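Local coordinates for telethonin (Homo sapiens, PDB 1YA5), which regulates muscle assembly, its N-terminal part, present here, joining titin molecules into an antiparallel assembly at the sarcomeric Z-disk, at residues C[3-8]-C[27-32]; C[23-28]-C[63-68]. The protein carries 4 engineered substitutions. All blocks are in the same frame, centred on the assembly; numbering follows the deposited sequence.

Both contacts use strand 19-33: contact 1 (3-8 with 27-32) ties it to strand 4-14, and contact 2 (23-28 with 63-68) ties it to the loop after strand 49-62. They share Asp27 and Leu28, and their centres lie about 11 Å apart. The hairpin ladder runs from one into the other, Ser8 O lying 2.9 Å from Trp25 N in a probable hydrogen bond. Elsewhere Thr29 CG2 of contact 1 packs 3.6 Å from Arg63 NH2 of contact 2. The site that counts in this adaptor is the titin interface: one titin chain reaches both contacts, and a second pairs with Ala23 and Glu24 in contact 2. Asp27 stands where the hairpin, the loop and a titin backbone meet.

Contact 1 (C[3-8]-C[27-32]); sequences TSELSS and DLTLST. Engineered in segment 3-8: Ser8 (natural residue Cys).
Asp27 and Leu28 both turn their backbone N-H groups to one acceptor, the carbonyl oxygen of Leu6. Asp27 N lies 2.9 Å from Leu6 O, in the carbonyl plane, whereas Leu28 N lies 3.1 Å from the same oxygen and is tilted 22° out of that plane. Leu6 gives its own N-H back to Leu28 O at 2.9 Å, so that Leu6 and Leu28 form a hydrogen-bonded antiparallel pair. Their side chains rise side by side from the same face of the sheet, CB to CB 3.9 Å. Ser4 and Leu30 stand on that face as well, and apolar side chains of a titin chain pack on Ser4 and Leu28, while Leu60 of strand 49-62 also touches Leu28.

Two residues set against one is a classic beta bulge, here in the long hairpin of strands 4-14 and 19-33. Beyond it the regular ladder resumes: Leu30 N reaches Ser4 O at 2.9 Å, with an N-H...O angle of 165°. On the other face Glu5 and Thr29 make a non-hydrogen-bonded pair whose side chains cross, but the close approach of their ends is doubtful in the model.

At the bulge the carboxylate of Asp27, its CG anti to the backbone N (chi1 173°), is carried to Ser8, an engineered residue in place of cysteine. Ser8 OG donates to Asp27 OD2 at 2.8 Å, meeting the anti lone pair of that oxygen, the one turned away from OD1. The same OD2 also accepts a hydrogen bond from the backbone of a titin chain. With an alanine in place of Asp27, that titin backbone donor and the Ser8 hydroxyl would probably lose the acceptor that joins them. Ser8 OG has a further hydrogen-bonding partner in a polar side chain of the titin chain.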
ATOM      1  N   THR C   3      -7.743  -7.073   4.064  1.00 58.14           N
ATOM      2  CA  THR C   3      -6.667  -6.230   4.589  1.00 57.21           C
ATOM      3  C   THR C   3      -5.699  -7.096   5.386  1.00 53.22           C
ATOM      4  O   THR C   3      -6.122  -7.997   6.091  1.00 48.65           O
ATOM      5  CB  THR C   3      -7.220  -5.152   5.528  1.00 56.62           C
ATOM      6  OG1 THR C   3      -8.620  -5.372   5.702  1.00 59.54           O
ATOM      7  CG2 THR C   3      -7.067  -3.763   4.932  1.00 53.40           C
ATOM      8  N   SER C   4      -4.403  -6.830   5.254  1.00 51.36           N
ATOM      9  CA  SER C   4      -3.408  -7.467   6.106  1.00 47.05           C
ATOM     10  C   SER C   4      -2.790  -6.385   6.935  1.00 47.71           C
ATOM     11  O   SER C   4      -2.455  -5.327   6.419  1.00 49.12           O
ATOM     12  CB  SER C   4      -2.313  -8.152   5.286  1.00 46.69           C
ATOM     13  OG  SER C   4      -2.852  -8.866   4.181  1.00 53.04           O
ATOM     14  N   GLU C   5      -2.630  -6.656   8.221  1.00 47.08           N
ATOM     15  CA  GLU C   5      -2.061  -5.692   9.145  1.00 49.68           C
ATOM     16  C   GLU C   5      -0.738  -6.244   9.662  1.00 48.51           C
ATOM     17  O   GLU C   5      -0.713  -7.240  10.364  1.00 49.25           O
ATOM     18  CB  GLU C   5      -3.034  -5.444  10.317  1.00 51.42           C
ATOM     19  CG  GLU C   5      -3.540  -4.003  10.453  1.00 52.57           C
ATOM     20  CD  GLU C   5      -2.466  -2.938  10.129  1.00 61.61           C
ATOM     21  OE1 GLU C   5      -2.733  -2.061   9.273  1.00 59.79           O
ATOM     22  OE2 GLU C   5      -1.355  -2.954  10.733  1.00 55.58           O
ATOM     23  N   LEU C   6       0.354  -5.595   9.294  1.00 46.07           N
ATOM     24  CA  LEU C   6       1.687  -6.039   9.680  1.00 44.50           C
ATOM     25  C   LEU C   6       2.278  -5.109  10.728  1.00 43.50           C
ATOM     26  O   LEU C   6       2.284  -3.890  10.547  1.00 46.07           O
ATOM     27  CB  LEU C   6       2.621  -6.012   8.459  1.00 51.92           C
ATOM     28  CG  LEU C   6       2.799  -7.253   7.579  1.00 47.69           C
ATOM     29  CD1 LEU C   6       1.446  -7.868   7.248  1.00 47.82           C
ATOM     30  CD2 LEU C   6       3.558  -6.880   6.328  1.00 42.84           C
ATOM     31  N   SER C   7       2.822  -5.680  11.794  1.00 41.38           N
ATOM     32  CA  SER C   7       3.423  -4.886  12.855  1.00 46.37           C
ATOM     33  C   SER C   7       4.936  -4.961  13.022  1.00 43.70           C
ATOM     34  O   SER C   7       5.589  -5.886  12.566  1.00 46.31           O
ATOM     35  CB  SER C   7       2.747  -5.200  14.157  1.00 42.61           C
ATOM     36  OG  SER C   7       1.883  -4.118  14.441  1.00 56.27           O
ATOM     37  N   SER C   8       5.498  -3.972  13.684  1.00 40.37           N
ATOM     38  CA  SER C   8       6.907  -4.053  14.036  1.00 40.38           C
ATOM     39  C   SER C   8       7.152  -3.769  15.506  1.00 41.38           C
ATOM     40  O   SER C   8       6.541  -2.886  16.070  1.00 45.25           O
ATOM     41  CB  SER C   8       7.687  -3.074  13.210  1.00 39.14           C
ATOM     42  OG  SER C   8       7.428  -3.354  11.879  1.00 45.51           O
ATOM     43  N   ASP C  27       2.698  -1.082  11.332  1.00 45.66           N
ATOM     44  CA  ASP C  27       3.754  -0.625  10.416  1.00 44.90           C
ATOM     45  C   ASP C  27       3.250  -0.507   8.992  1.00 47.67           C
ATOM     46  O   ASP C  27       3.321   0.563   8.384  1.00 48.69           O
ATOM     47  CB  ASP C  27       4.945  -1.581  10.467  1.00 44.45           C
ATOM     48  CG  ASP C  27       6.014  -1.265   9.427  1.00 48.20           C
ATOM     49  OD1 ASP C  27       5.710  -0.599   8.410  1.00 49.65           O
ATOM     50  OD2 ASP C  27       7.166  -1.692   9.610  1.00 46.32           O
ATOM     51  N   LEU C  28       2.758  -1.619   8.475  1.00 52.83           N
ATOM     52  CA  LEU C  28       2.298  -1.706   7.103  1.00 46.32           C
ATOM     53  C   LEU C  28       0.866  -2.148   7.142  1.00 48.78           C
ATOM     54  O   LEU C  28       0.501  -3.027   7.923  1.00 46.29           O
ATOM     55  CB  LEU C  28       3.103  -2.754   6.348  1.00 51.85           C
ATOM     56  CG  LEU C  28       3.255  -2.665   4.831  1.00 47.62           C
ATOM     57  CD1 LEU C  28       3.169  -1.235   4.411  1.00 63.70           C
ATOM     58  CD2 LEU C  28       4.600  -3.216   4.414  1.00 44.53           C
ATOM     59  N   THR C  29       0.051  -1.541   6.295  1.00 50.41           N
ATOM     60  CA  THR C  29      -1.319  -1.970   6.146  1.00 53.08           C
ATOM     61  C   THR C  29      -1.620  -2.200   4.660  1.00 50.70           C
ATOM     62  O   THR C  29      -1.311  -1.357   3.842  1.00 45.27           O
ATOM     63  CB  THR C  29      -2.237  -0.914   6.696  1.00 53.09           C
ATOM     64  OG1 THR C  29      -3.556  -1.460   6.835  1.00 53.72           O
ATOM     65  CG2 THR C  29      -2.282   0.244   5.725  1.00 54.69           C
ATOM     66  N   LEU C  30      -2.209  -3.353   4.332  1.00 51.73           N
ATOM     67  CA  LEU C  30      -2.502  -3.735   2.945  1.00 45.06           C
ATOM     68  C   LEU C  30      -3.969  -4.006   2.768  1.00 48.24           C
ATOM     69  O   LEU C  30      -4.534  -4.856   3.462  1.00 50.23           O
ATOM     70  CB  LEU C  30      -1.759  -5.015   2.577  1.00 44.81           C
ATOM     71  CG  LEU C  30      -1.645  -5.305   1.078  1.00 51.58           C
ATOM     72  CD1 LEU C  30      -0.466  -4.505   0.425  1.00 47.28           C
ATOM     73  CD2 LEU C  30      -1.470  -6.794   0.855  1.00 50.49           C
ATOM     74  N   SER C  31      -4.603  -3.315   1.836  1.00 49.87           N
ATOM     75  CA  SER C  31      -6.001  -3.628   1.573  1.00 51.56           C
ATOM     76  C   SER C  31      -6.330  -3.900   0.121  1.00 53.85           C
ATOM     77  O   SER C  31      -5.565  -3.543  -0.795  1.00 46.07           O
ATOM     78  CB  SER C  31      -6.960  -2.577   2.147  1.00 50.97           C
ATOM     79  OG  SER C  31      -6.347  -1.308   2.238  1.00 52.76           O
ATOM     80  N   THR C  32      -7.494  -4.532  -0.052  1.00 48.09           N
ATOM     81  CA  THR C  32      -8.075  -4.835  -1.346  1.00 49.22           C
ATOM     82  C   THR C  32      -9.171  -3.836  -1.664  1.00 50.51           C
ATOM     83  O   THR C  32     -10.034  -3.581  -0.824  1.00 50.57           O
ATOM     84  CB  THR C  32      -8.688  -6.228  -1.296  1.00 46.87           C
ATOM     85  OG1 THR C  32      -7.660  -7.166  -0.965  1.00 53.01           O
ATOM     86  CG2 THR C  32      -9.260  -6.646  -2.643  1.00 47.03           C
TER

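Contact 2 (C[23-28]-C[63-68]); sequences AEWKDL and RSPWLM
The loop linking strands 49-62 and 68-73, with a type I turn from Ser64 to Leu67, leans on strand 19-33 by laying Pro65 against Trp25. Pro65 CG sits 3.9 Å from the centroid of the six-membered ring, 18° off its normal, in a CH-pi contact over one face. Pro65 CD comes down beside the pyrrole nitrogen, 3.7 Å from Trp25 NE1. With chi1 at 70°, Trp25 CG lies between its backbone N and carbonyl carbon, which turns the indole toward the loop.

Arg63 makes the polar link. Its N donates to Asp27 O at 2.8 Å, carrying the antiparallel pairing of strands 19-33 and 49-62 one residue further. The sheet runs on across the interface, because Ala23 and Glu24 pair with a strand of a second titin chain, not the one that binds Asp27; its backbone also packs on Trp25. A bend at chi3 (79°) folds the Arg63 side chain back, and NH1 donates to Lys26 O at 2.9 Å. The oxygen lies near the guanidinium plane, but NH1 stands well above the plane of that carbonyl. Within the loop, Ser64 OG donates to Met68 O at 2.9 Å and sits over the centre of the Trp66 ring.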
ATOM      1  N   ALA C  23       8.608  -1.013  22.157  1.00 51.62           N
ATOM      2  CA  ALA C  23       7.815  -0.285  21.158  1.00 50.53           C
ATOM      3  C   ALA C  23       7.125  -1.315  20.271  1.00 49.66           C
ATOM      4  O   ALA C  23       7.750  -2.281  19.812  1.00 46.90           O
ATOM      5  CB  ALA C  23       8.723   0.640  20.314  1.00 48.92           C
ATOM      6  N   GLU C  24       5.822  -1.142  20.074  1.00 51.41           N
ATOM      7  CA  GLU C  24       5.070  -1.922  19.095  1.00 50.80           C
ATOM      8  C   GLU C  24       4.283  -0.948  18.214  1.00 48.46           C
ATOM      9  O   GLU C  24       3.612  -0.051  18.731  1.00 47.59           O
ATOM     10  CB  GLU C  24       4.124  -2.904  19.806  1.00 50.49           C
ATOM     11  CG  GLU C  24       4.049  -4.298  19.167  1.00 58.65           C
ATOM     12  CD  GLU C  24       2.667  -4.971  19.289  1.00 55.44           C
ATOM     13  OE1 GLU C  24       2.080  -5.363  18.246  1.00 47.50           O
ATOM     14  OE2 GLU C  24       2.169  -5.105  20.427  1.00 58.01           O
ATOM     15  N   TRP C  25       4.367  -1.109  16.889  1.00 45.81           N
ATOM     16  CA  TRP C  25       3.536  -0.276  16.032  1.00 44.64           C
ATOM     17  C   TRP C  25       2.953  -0.902  14.760  1.00 48.11           C
ATOM     18  O   TRP C  25       3.526  -1.785  14.119  1.00 49.16           O
ATOM     19  CB  TRP C  25       4.236   1.028  15.700  1.00 44.95           C
ATOM     20  CG  TRP C  25       5.411   0.886  14.800  1.00 45.20           C
ATOM     21  CD1 TRP C  25       5.448   1.116  13.460  1.00 45.23           C
ATOM     22  CD2 TRP C  25       6.736   0.508  15.181  1.00 48.92           C
ATOM     23  NE1 TRP C  25       6.721   0.923  12.976  1.00 50.97           N
ATOM     24  CE2 TRP C  25       7.535   0.548  14.011  1.00 51.38           C
ATOM     25  CE3 TRP C  25       7.332   0.149  16.402  1.00 42.71           C
ATOM     26  CZ2 TRP C  25       8.903   0.253  14.025  1.00 46.68           C
ATOM     27  CZ3 TRP C  25       8.691  -0.157  16.412  1.00 49.31           C
ATOM     28  CH2 TRP C  25       9.462  -0.099  15.230  1.00 48.76           C
ATOM     29  N   LYS C  26       1.769  -0.401  14.390  1.00 49.10           N
ATOM     30  CA  LYS C  26       1.115  -0.733  13.138  1.00 46.05           C
ATOM     31  C   LYS C  26       2.000  -0.204  12.042  1.00 42.54           C
ATOM     32  O   LYS C  26       2.072   1.002  11.856  1.00 48.27           O
ATOM     33  CB  LYS C  26      -0.248  -0.062  13.071  1.00 48.33           C
ATOM     34  CG  LYS C  26      -1.247  -0.633  14.051  1.00 50.73           C
ATOM     35  CD  LYS C  26      -2.566   0.140  14.005  1.00 59.60           C
ATOM     36  CE  LYS C  26      -3.762  -0.745  14.371  1.00 55.78           C
ATOM     37  NZ  LYS C  26      -3.928  -0.837  15.841  1.00 54.11           N
ATOM     38  N   ASP C  27       2.698  -1.082  11.332  1.00 45.66           N
ATOM     39  CA  ASP C  27       3.754  -0.625  10.416  1.00 44.90           C
ATOM     40  C   ASP C  27       3.250  -0.507   8.992  1.00 47.67           C
ATOM     41  O   ASP C  27       3.321   0.563   8.384  1.00 48.69           O
ATOM     42  CB  ASP C  27       4.945  -1.581  10.467  1.00 44.45           C
ATOM     43  CG  ASP C  27       6.014  -1.265   9.427  1.00 48.20           C
ATOM     44  OD1 ASP C  27       5.710  -0.599   8.410  1.00 49.65           O
ATOM     45  OD2 ASP C  27       7.166  -1.692   9.610  1.00 46.32           O
ATOM     46  N   LEU C  28       2.758  -1.619   8.475  1.00 52.83           N
ATOM     47  CA  LEU C  28       2.298  -1.706   7.103  1.00 46.32           C
ATOM     48  C   LEU C  28       0.866  -2.148   7.142  1.00 48.78           C
ATOM     49  O   LEU C  28       0.501  -3.027   7.923  1.00 46.29           O
ATOM     50  CB  LEU C  28       3.103  -2.754   6.348  1.00 51.85           C
ATOM     51  CG  LEU C  28       3.255  -2.665   4.831  1.00 47.62           C
ATOM     52  CD1 LEU C  28       3.169  -1.235   4.411  1.00 63.70           C
ATOM     53  CD2 LEU C  28       4.600  -3.216   4.414  1.00 44.53           C
ATOM     54  N   ARG C  63       3.791   3.246   7.697  1.00 53.88           N
ATOM     55  CA  ARG C  63       4.168   4.374   8.568  1.00 51.34           C
ATOM     56  C   ARG C  63       5.319   3.999   9.487  1.00 49.91           C
ATOM     57  O   ARG C  63       5.725   2.829   9.577  1.00 49.16           O
ATOM     58  CB  ARG C  63       2.969   4.837   9.415  1.00 50.03           C
ATOM     59  CG  ARG C  63       2.372   3.743  10.279  1.00 50.94           C
ATOM     60  CD  ARG C  63       0.941   4.086  10.782  1.00 52.05           C
ATOM     61  NE  ARG C  63      -0.099   3.871   9.772  1.00 50.62           N
ATOM     62  CZ  ARG C  63      -0.322   2.698   9.186  1.00 54.38           C
ATOM     63  NH1 ARG C  63       0.421   1.662   9.517  1.00 62.14           N
ATOM     64  NH2 ARG C  63      -1.269   2.544   8.269  1.00 57.12           N
ATOM     65  N   SER C  64       5.864   4.990  10.171  1.00 48.55           N
ATOM     66  CA  SER C  64       7.012   4.719  11.014  1.00 43.47           C
ATOM     67  C   SER C  64       7.093   5.655  12.202  1.00 49.61           C
ATOM     68  O   SER C  64       6.371   6.661  12.283  1.00 47.54           O
ATOM     69  CB  SER C  64       8.303   4.739  10.204  1.00 46.95           C
ATOM     70  OG  SER C  64       8.572   6.024   9.672  1.00 45.02           O
ATOM     71  N   PRO C  65       7.969   5.312  13.152  1.00 49.86           N
ATOM     72  CA  PRO C  65       8.237   6.201  14.271  1.00 44.01           C
ATOM     73  C   PRO C  65       9.023   7.428  13.819  1.00 46.63           C
ATOM     74  O   PRO C  65       8.787   8.499  14.344  1.00 48.00           O
ATOM     75  CB  PRO C  65       9.073   5.346  15.222  1.00 39.65           C
ATOM     76  CG  PRO C  65       8.996   3.966  14.705  1.00 51.35           C
ATOM     77  CD  PRO C  65       8.736   4.058  13.236  1.00 47.71           C
ATOM     78  N   TRP C  66       9.946   7.310  12.876  1.00 42.63           N
ATOM     79  CA  TRP C  66      10.641   8.533  12.465  1.00 45.57           C
ATOM     80  C   TRP C  66       9.888   9.383  11.425  1.00 46.37           C
ATOM     81  O   TRP C  66      10.510  10.060  10.613  1.00 45.97           O
ATOM     82  CB  TRP C  66      12.059   8.242  11.995  1.00 44.34           C
ATOM     83  CG  TRP C  66      12.170   7.154  10.986  1.00 48.93           C
ATOM     84  CD1 TRP C  66      12.473   7.291   9.666  1.00 49.52           C
ATOM     85  CD2 TRP C  66      11.992   5.746  11.208  1.00 57.77           C
ATOM     86  NE1 TRP C  66      12.512   6.066   9.055  1.00 48.82           N
ATOM     87  CE2 TRP C  66      12.208   5.098   9.974  1.00 55.03           C
ATOM     88  CE3 TRP C  66      11.670   4.974  12.327  1.00 53.59           C
ATOM     89  CZ2 TRP C  66      12.132   3.708   9.828  1.00 53.37           C
ATOM     90  CZ3 TRP C  66      11.583   3.594  12.185  1.00 54.55           C
ATOM     91  CH2 TRP C  66      11.815   2.975  10.942  1.00 58.75           C
ATOM     92  N   LEU C  67       8.554   9.317  11.446  1.00 49.15           N
ATOM     93  CA  LEU C  67       7.687  10.248  10.709  1.00 44.28           C
ATOM     94  C   LEU C  67       7.837  10.220   9.174  1.00 50.45           C
ATOM     95  O   LEU C  67       7.701  11.242   8.480  1.00 49.66           O
ATOM     96  CB  LEU C  67       7.855  11.659  11.264  1.00 47.52           C
ATOM     97  CG  LEU C  67       7.489  11.848  12.740  1.00 46.91           C
ATOM     98  CD1 LEU C  67       8.158  13.079  13.319  1.00 43.76           C
ATOM     99  CD2 LEU C  67       5.973  11.939  12.927  1.00 47.18           C
ATOM    100  N   MET C  68       8.113   9.030   8.650  1.00 49.97           N
ATOM    101  CA  MET C  68       8.160   8.804   7.230  1.00 43.98           C
ATOM    102  C   MET C  68       6.993   7.887   6.863  1.00 51.65           C
ATOM    103  O   MET C  68       6.843   6.771   7.420  1.00 47.68           O
ATOM    104  CB  MET C  68       9.460   8.117   6.899  1.00 45.34           C
ATOM    105  CG  MET C  68      10.250   8.835   5.835  1.00 56.97           C
ATOM    106  SD  MET C  68      12.018   8.802   6.175  1.00 48.56           S
ATOM    107  CE  MET C  68      12.045   9.639   7.715  1.00 45.79           C
TER